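Side-chain contacts in cellulase (Bacteroides salanitronis, PDB 6WQY), which probably hydrolyses beta-1,4-glucan chains as the catalytic domain of a broad-specificity family 5 endoglucanase: residues V202-D205 with A206-T210; A147-A150 with A151-Q155; N158-A161 with D162-N165. One frame throughout, in Å; residues are numbered along the deposited sequence. Where two conformers were deposited one is given.

Interaction 1 (V202-D205 with A206-T210); sequences VFVD and AVRAT
The phenyl ring of F203 meets V207 one helical turn on, the methyl CG2 approaching CE1 obliquely at 3.7 Å, and W153 of helix 139-159 packs edge-to-face with the same ring. The other flat group, the guanidinium of R208, has V204 CG1 obliquely beside it. With CG anti to the backbone N (chi1 155°), the F203 ring is carried along the helix and runs alongside V207, whose CG2 also rests 3.3 Å from F203 O. V204 and R208 instead cross at a slant, CG1 against CG at 4.1 Å; a bend at chi2 (-53°) then turns the arginine chain outward from the helix. Behind these pairs run i to i+4 bonds such as R208 N to V204 O (2.9 Å). V207 O accepts both T210 N and T210 OG1, the hydroxyl lying in the carbonyl plane at 2.8 Å and also bonded to N214. F203, V204, V207 and R208 form the buried side of helix 191-209, toward strands 219-222 and 246-251 of the barrel. The buried guanidinium is paired with D240 and bonded to the carbonyls of N214 and R217, so its charge is probably well compensated.

Interaction 2 (A147-A150 with A151-Q155); sequences AQLA and AMWTQ
L149 and W153 make the tight, buried half of this turn in the middle of helix 139-159, on the outside of the (beta/alpha)8 barrel. In one of its two modelled conformers the leucine runs alongside the indole, its methyl CD1 at the edge, in the ring plane, 3.7 Å from W153 CD1; L149 O also lies near that edge, 3.4 Å from W153 CD1. The indole NE1 is bonded to the carbonyl of A171, which helps fix the ring's rotation, and the ring meets F169 of strand 167-170. Q148 and M152 likewise run alongside each other. The glutamine chain is extended, with CG anti to the backbone N (chi1 -179°), and brings NE2 to within 3.7 Å of M152 SD in a weak N-H...S bond. The other flank is more open at A147, while A150 and T154 are partly covered by V202 and A206 of helix 191-209. Here T154 OG1 turns back to A150 O at 2.8 Å, and T154 N reaches the same oxygen from the opposite face of its plane at 2.9 Å. A valine in place of T154 would probably leave A150 O with the backbone N-H as its one donor from this turn. Q155 NE2, its amide also bonded to Y91 and I93, supplements the backbone bond to A151 O. The buried side thus relies on apolar packing, one weak N-H...S bond and a bonded indole N-H, whereas the other satisfies two carbonyls twice over.

Interaction 3 (N158-A161 with D162-N165); sequences NRFA and DKGN
A water links R159 O to D162 OD1, donating to each at 2.8 Å and so joining the last helical turn to the loop that follows. It lies at the edge of the R159 guanidinium, in its plane. D162 has CG between its backbone N and carbonyl carbon (chi1 59°), which folds the carboxylate back over the turn and sets OD1 3.6 Å from F160 C. The turn itself, type I from F160 to K163, is closed by K163 N bonding to F160 O at 3.0 Å. That bond is straight at the hydrogen (164°), although the donor stands well above the carbonyl plane. K163 crosses F160 obliquely, its CG 4.0 Å from CD1 at the ring's edge. R159 CG covers one face of the same ring, 4.3 Å above its centre, so one aliphatic stem covers a face and another borders the edge. R159 NH1 and D162 OD1 are 5.6 Å apart, too far for direct pairing. The R159 side chain comes within about 4 Å of that of E95, a residue seen to bind magnesium. F160 is buried against A102 of helix 95-110 and against L167 and F169 of strand 167-170; K163 reaches E109 of that helix in a salt bridge, and the turn leads helix 139-159 toward strand 167-170.

Along the chain the three contacts come in series, none nested in or crossing another: interaction 2, then interaction 3, then interaction 1. Interactions 2 and 3 share helix 139-159, the former within its body and the latter at its C-terminal end, where a turn redirects the chain toward barrel strand 167-170. Interaction 1 lies at the end of the next long helix, 191-209, which leads on to strand 219-222. Interactions 1 and 2 each span a continuous helical stretch; interaction 3 closes a type I turn. The two helices, which follow strands 114-118 and 167-170, pack side by side outside the (beta/alpha)8 (TIM) barrel: V202 and A206 lie against A150 and T154, and T210 meets N158 beyond them.

Interaction 1 (V202-D205 with A206-T210)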
loop_
_atom_site.group_PDB
_atom_site.type_symbol
_atom_site.label_atom_id
_atom_site.label_comp_id
_atom_site.label_asym_id
_atom_site.label_seq_id
_atom_site.Cartn_x
_atom_site.Cartn_y
_atom_site.Cartn_z
ATOM N N VAL A 202 -5.949 -5.393 -17.193
ATOM C CA VAL A 202 -5.649 -6.823 -17.286
ATOM C C VAL A 202 -5.832 -7.506 -15.938
ATOM O O VAL A 202 -6.400 -8.604 -15.855
ATOM C CB VAL A 202 -4.229 -7.027 -17.850
ATOM C CG1 VAL A 202 -3.761 -8.462 -17.648
ATOM C CG2 VAL A 202 -4.174 -6.641 -19.326
ATOM N N PHE A 203 -5.327 -6.879 -14.874
ATOM C CA PHE A 203 -5.497 -7.396 -13.516
ATOM C C PHE A 203 -6.963 -7.516 -13.147
ATOM O O PHE A 203 -7.407 -8.581 -12.695
ATOM C CB PHE A 203 -4.751 -6.464 -12.547
ATOM C CG PHE A 203 -5.271 -6.458 -11.134
ATOM C CD1 PHE A 203 -4.985 -7.488 -10.246
ATOM C CD2 PHE A 203 -6.016 -5.391 -10.680
ATOM C CE1 PHE A 203 -5.447 -7.443 -8.936
ATOM C CE2 PHE A 203 -6.477 -5.351 -9.374
ATOM C CZ PHE A 203 -6.173 -6.375 -8.502
ATOM N N VAL A 204 -7.737 -6.443 -13.325
ATOM C CA VAL A 204 -9.152 -6.508 -12.964
ATOM C C VAL A 204 -9.834 -7.636 -13.726
ATOM O O VAL A 204 -10.545 -8.469 -13.146
ATOM C CB VAL A 204 -9.843 -5.156 -13.215
ATOM C CG1 VAL A 204 -11.352 -5.273 -13.016
ATOM C CG2 VAL A 204 -9.281 -4.069 -12.317
ATOM N N ASP A 205 -9.617 -7.692 -15.041
ATOM C CA ASP A 205 -10.285 -8.704 -15.851
ATOM C C ASP A 205 -9.922 -10.107 -15.385
ATOM O O ASP A 205 -10.779 -10.998 -15.332
ATOM C CB ASP A 205 -9.914 -8.531 -17.326
ATOM C CG ASP A 205 -10.477 -7.255 -17.944
ATOM O OD1 ASP A 205 -11.297 -6.574 -17.314
ATOM O OD2 ASP A 205 -10.096 -6.954 -19.105
ATOM N N ALA A 206 -8.648 -10.337 -15.078
ATOM C CA ALA A 206 -8.213 -11.668 -14.681
ATOM C C ALA A 206 -8.835 -12.078 -13.353
ATOM O O ALA A 206 -9.251 -13.227 -13.188
ATOM C CB ALA A 206 -6.687 -11.730 -14.608
ATOM N N VAL A 207 -8.896 -11.156 -12.390
ATOM C CA VAL A 207 -9.512 -11.467 -11.102
ATOM C C VAL A 207 -10.995 -11.762 -11.287
ATOM O O VAL A 207 -11.514 -12.765 -10.783
ATOM C CB VAL A 207 -9.274 -10.322 -10.099
ATOM C CG1 VAL A 207 -10.086 -10.560 -8.818
ATOM C CG2 VAL A 207 -7.785 -10.178 -9.780
ATOM N N ARG A 208 -11.701 -10.887 -12.008
ATOM C CA ARG A 208 -13.142 -11.063 -12.156
ATOM C C ARG A 208 -13.476 -12.358 -12.887
ATOM O O ARG A 208 -14.494 -12.984 -12.590
ATOM C CB ARG A 208 -13.772 -9.874 -12.883
ATOM C CG ARG A 208 -13.615 -8.535 -12.194
ATOM C CD ARG A 208 -14.083 -8.526 -10.756
ATOM N NE ARG A 208 -14.047 -7.161 -10.222
ATOM C CZ ARG A 208 -13.849 -6.847 -8.948
ATOM N NH1 ARG A 208 -13.632 -7.791 -8.048
ATOM N NH2 ARG A 208 -13.841 -5.579 -8.570
ATOM N N ALA A 209 -12.633 -12.778 -13.835
ATOM C CA ALA A 209 -12.918 -13.971 -14.618
ATOM C C ALA A 209 -12.936 -15.227 -13.766
ATOM O O ALA A 209 -13.541 -16.227 -14.170
ATOM C CB ALA A 209 -11.884 -14.129 -15.726
ATOM N N THR A 210 -12.307 -15.205 -12.589
ATOM C CA THR A 210 -12.327 -16.384 -11.733
ATOM C C THR A 210 -13.665 -16.567 -11.024
ATOM O O THR A 210 -13.901 -17.632 -10.454
ATOM C CB THR A 210 -11.185 -16.368 -10.709
ATOM O OG1 THR A 210 -11.388 -15.324 -9.747
ATOM C CG2 THR A 210 -9.832 -16.220 -11.388
#

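Interaction 2 (A147-A150 with A151-Q155)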
loop_
_atom_site.group_PDB
_atom_site.type_symbol
_atom_site.label_atom_id
_atom_site.label_comp_id
_atom_site.label_asym_id
_atom_site.label_seq_id
_atom_site.Cartn_x
_atom_site.Cartn_y
_atom_site.Cartn_z
ATOM N N ALA A 147 0.690 -11.139 -19.963
ATOM C CA ALA A 147 0.437 -12.568 -19.815
ATOM C C ALA A 147 0.847 -13.049 -18.428
ATOM O O ALA A 147 0.141 -13.840 -17.797
ATOM C CB ALA A 147 1.194 -13.352 -20.883
ATOM N N GLN A 148 1.997 -12.582 -17.943
ATOM C CA GLN A 148 2.457 -12.974 -16.612
ATOM C C GLN A 148 1.552 -12.395 -15.523
ATOM O O GLN A 148 1.197 -13.094 -14.561
ATOM C CB GLN A 148 3.914 -12.558 -16.417
ATOM C CG GLN A 148 4.446 -12.973 -15.063
ATOM C CD GLN A 148 5.949 -13.008 -14.967
ATOM O OE1 GLN A 148 6.660 -12.805 -15.943
ATOM N NE2 GLN A 148 6.447 -13.303 -13.777
ATOM N N LEU A 149 1.167 -11.124 -15.666
ATOM C CA LEU A 149 0.272 -10.496 -14.700
ATOM C C LEU A 149 -1.053 -11.250 -14.612
ATOM O O LEU A 149 -1.564 -11.508 -13.514
ATOM C CB LEU A 149 0.054 -9.042 -15.112
ATOM C CG LEU A 149 -0.673 -8.122 -14.143
ATOM C CD1 LEU A 149 0.152 -7.860 -12.899
ATOM C CD2 LEU A 149 -0.993 -6.821 -14.860
ATOM N N ALA A 150 -1.626 -11.611 -15.758
ATOM C CA ALA A 150 -2.904 -12.308 -15.764
ATOM C C ALA A 150 -2.753 -13.711 -15.189
ATOM O O ALA A 150 -3.610 -14.171 -14.421
ATOM C CB ALA A 150 -3.456 -12.365 -17.190
ATOM N N ALA A 151 -1.680 -14.417 -15.546
ATOM C CA ALA A 151 -1.505 -15.786 -15.066
ATOM C C ALA A 151 -1.261 -15.805 -13.560
ATOM O O ALA A 151 -1.813 -16.649 -12.846
ATOM C CB ALA A 151 -0.354 -16.468 -15.799
ATOM N N MET A 152 -0.430 -14.895 -13.058
ATOM C CA MET A 152 -0.185 -14.831 -11.623
ATOM C C MET A 152 -1.453 -14.480 -10.871
ATOM O O MET A 152 -1.800 -15.137 -9.886
ATOM C CB MET A 152 0.927 -13.828 -11.319
ATOM C CG MET A 152 2.315 -14.300 -11.741
ATOM S SD MET A 152 3.579 -13.051 -11.477
ATOM C CE MET A 152 3.598 -12.922 -9.691
ATOM N N TRP A 153 -2.161 -13.439 -11.312
ATOM C CA TRP A 153 -3.364 -13.022 -10.604
ATOM C C TRP A 153 -4.464 -14.068 -10.701
ATOM O O TRP A 153 -5.251 -14.200 -9.758
ATOM C CB TRP A 153 -3.825 -11.634 -11.049
ATOM C CG TRP A 153 -3.112 -10.562 -10.288
ATOM C CD1 TRP A 153 -2.232 -9.626 -10.766
ATOM C CD2 TRP A 153 -3.199 -10.339 -8.875
ATOM N NE1 TRP A 153 -1.776 -8.832 -9.724
ATOM C CE2 TRP A 153 -2.367 -9.247 -8.559
ATOM C CE3 TRP A 153 -3.924 -10.943 -7.845
ATOM C CZ2 TRP A 153 -2.218 -8.774 -7.269
ATOM C CZ3 TRP A 153 -3.780 -10.461 -6.558
ATOM C CH2 TRP A 153 -2.924 -9.397 -6.281
ATOM N N THR A 154 -4.540 -14.835 -11.795
ATOM C CA THR A 154 -5.500 -15.941 -11.843
ATOM C C THR A 154 -5.215 -16.943 -10.730
ATOM O O THR A 154 -6.120 -17.375 -10.008
ATOM C CB THR A 154 -5.457 -16.624 -13.218
ATOM O OG1 THR A 154 -5.890 -15.701 -14.223
ATOM C CG2 THR A 154 -6.353 -17.844 -13.259
ATOM N N GLN A 155 -3.942 -17.317 -10.576
ATOM C CA GLN A 155 -3.576 -18.271 -9.535
ATOM C C GLN A 155 -3.812 -17.707 -8.140
ATOM O O GLN A 155 -4.288 -18.427 -7.244
ATOM C CB GLN A 155 -2.118 -18.680 -9.695
ATOM C CG GLN A 155 -1.834 -19.548 -10.890
ATOM C CD GLN A 155 -0.352 -19.660 -11.122
ATOM O OE1 GLN A 155 0.327 -20.444 -10.457
ATOM N NE2 GLN A 155 0.163 -18.864 -12.034
#

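Interaction 3 (N158-A161 with D162-N165)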
loop_
_atom_site.group_PDB
_atom_site.type_symbol
_atom_site.label_atom_id
_atom_site.label_comp_id
_atom_site.label_asym_id
_atom_site.label_seq_id
_atom_site.Cartn_x
_atom_site.Cartn_y
_atom_site.Cartn_z
ATOM N N ASN A 158 -7.566 -17.579 -7.513
ATOM C CA ASN A 158 -8.126 -18.910 -7.295
ATOM C C ASN A 158 -7.764 -19.435 -5.909
ATOM O O ASN A 158 -8.565 -20.112 -5.261
ATOM C CB ASN A 158 -7.671 -19.862 -8.397
ATOM C CG ASN A 158 -8.454 -19.679 -9.691
ATOM O OD1 ASN A 158 -9.588 -19.220 -9.691
ATOM N ND2 ASN A 158 -7.840 -20.067 -10.803
ATOM N N ARG A 159 -6.554 -19.145 -5.439
ATOM C CA ARG A 159 -6.115 -19.641 -4.135
ATOM C C ARG A 159 -6.908 -19.021 -2.994
ATOM O O ARG A 159 -7.018 -19.625 -1.919
ATOM C CB ARG A 159 -4.621 -19.362 -3.949
ATOM C CG ARG A 159 -4.024 -19.832 -2.641
ATOM C CD ARG A 159 -4.118 -21.346 -2.506
ATOM N NE ARG A 159 -3.481 -21.853 -1.298
ATOM C CZ ARG A 159 -4.017 -21.773 -0.082
ATOM N NH1 ARG A 159 -5.203 -21.210 0.084
ATOM N NH2 ARG A 159 -3.376 -22.263 0.961
ATOM N N PHE A 160 -7.457 -17.832 -3.203
ATOM C CA PHE A 160 -8.208 -17.096 -2.189
ATOM C C PHE A 160 -9.684 -16.974 -2.546
ATOM O O PHE A 160 -10.389 -16.118 -2.000
ATOM C CB PHE A 160 -7.559 -15.733 -1.949
ATOM C CG PHE A 160 -6.203 -15.846 -1.329
ATOM C CD1 PHE A 160 -6.072 -16.309 -0.024
ATOM C CD2 PHE A 160 -5.061 -15.541 -2.041
ATOM C CE1 PHE A 160 -4.829 -16.444 0.559
ATOM C CE2 PHE A 160 -3.815 -15.681 -1.466
ATOM C CZ PHE A 160 -3.693 -16.138 -0.174
ATOM N N ALA A 161 -10.175 -17.846 -3.430
ATOM C CA ALA A 161 -11.542 -17.715 -3.926
ATOM C C ALA A 161 -12.570 -17.846 -2.814
ATOM O O ALA A 161 -13.672 -17.301 -2.931
ATOM C CB ALA A 161 -11.805 -18.768 -5.000
ATOM N N ASP A 162 -12.240 -18.571 -1.750
ATOM C CA ASP A 162 -13.168 -18.773 -0.650
ATOM C C ASP A 162 -13.185 -17.625 0.350
ATOM O O ASP A 162 -14.038 -17.623 1.245
ATOM C CB ASP A 162 -12.814 -20.075 0.083
ATOM C CG ASP A 162 -11.391 -20.069 0.625
ATOM O OD1 ASP A 162 -10.503 -19.479 -0.026
ATOM O OD2 ASP A 162 -11.162 -20.654 1.704
ATOM N N LYS A 163 -12.292 -16.659 0.231
ATOM C CA LYS A 163 -12.200 -15.600 1.224
ATOM C C LYS A 163 -13.195 -14.487 0.939
ATOM O O LYS A 163 -13.416 -14.115 -0.217
ATOM C CB LYS A 163 -10.787 -15.017 1.251
ATOM C CG LYS A 163 -9.710 -16.027 1.580
ATOM C CD LYS A 163 -9.933 -16.712 2.922
ATOM C CE LYS A 163 -8.700 -17.504 3.331
ATOM N NZ LYS A 163 -8.896 -18.207 4.625
ATOM N N GLY A 164 -13.788 -13.957 1.999
ATOM C CA GLY A 164 -14.699 -12.840 1.896
ATOM C C GLY A 164 -13.982 -11.521 1.671
ATOM O O GLY A 164 -12.775 -11.447 1.423
ATOM N N ASN A 165 -14.767 -10.450 1.780
ATOM C CA ASN A 165 -14.295 -9.130 1.398
ATOM C C ASN A 165 -13.418 -8.463 2.454
ATOM O O ASN A 165 -13.012 -7.308 2.245
ATOM C CB ASN A 165 -15.454 -8.232 0.965
ATOM C CG ASN A 165 -15.844 -8.455 -0.495
ATOM O OD1 ASN A 165 -15.211 -9.244 -1.216
ATOM N ND2 ASN A 165 -16.862 -7.733 -0.952
HETATM O O HOH W 1 -7.852 -19.443 0.713
#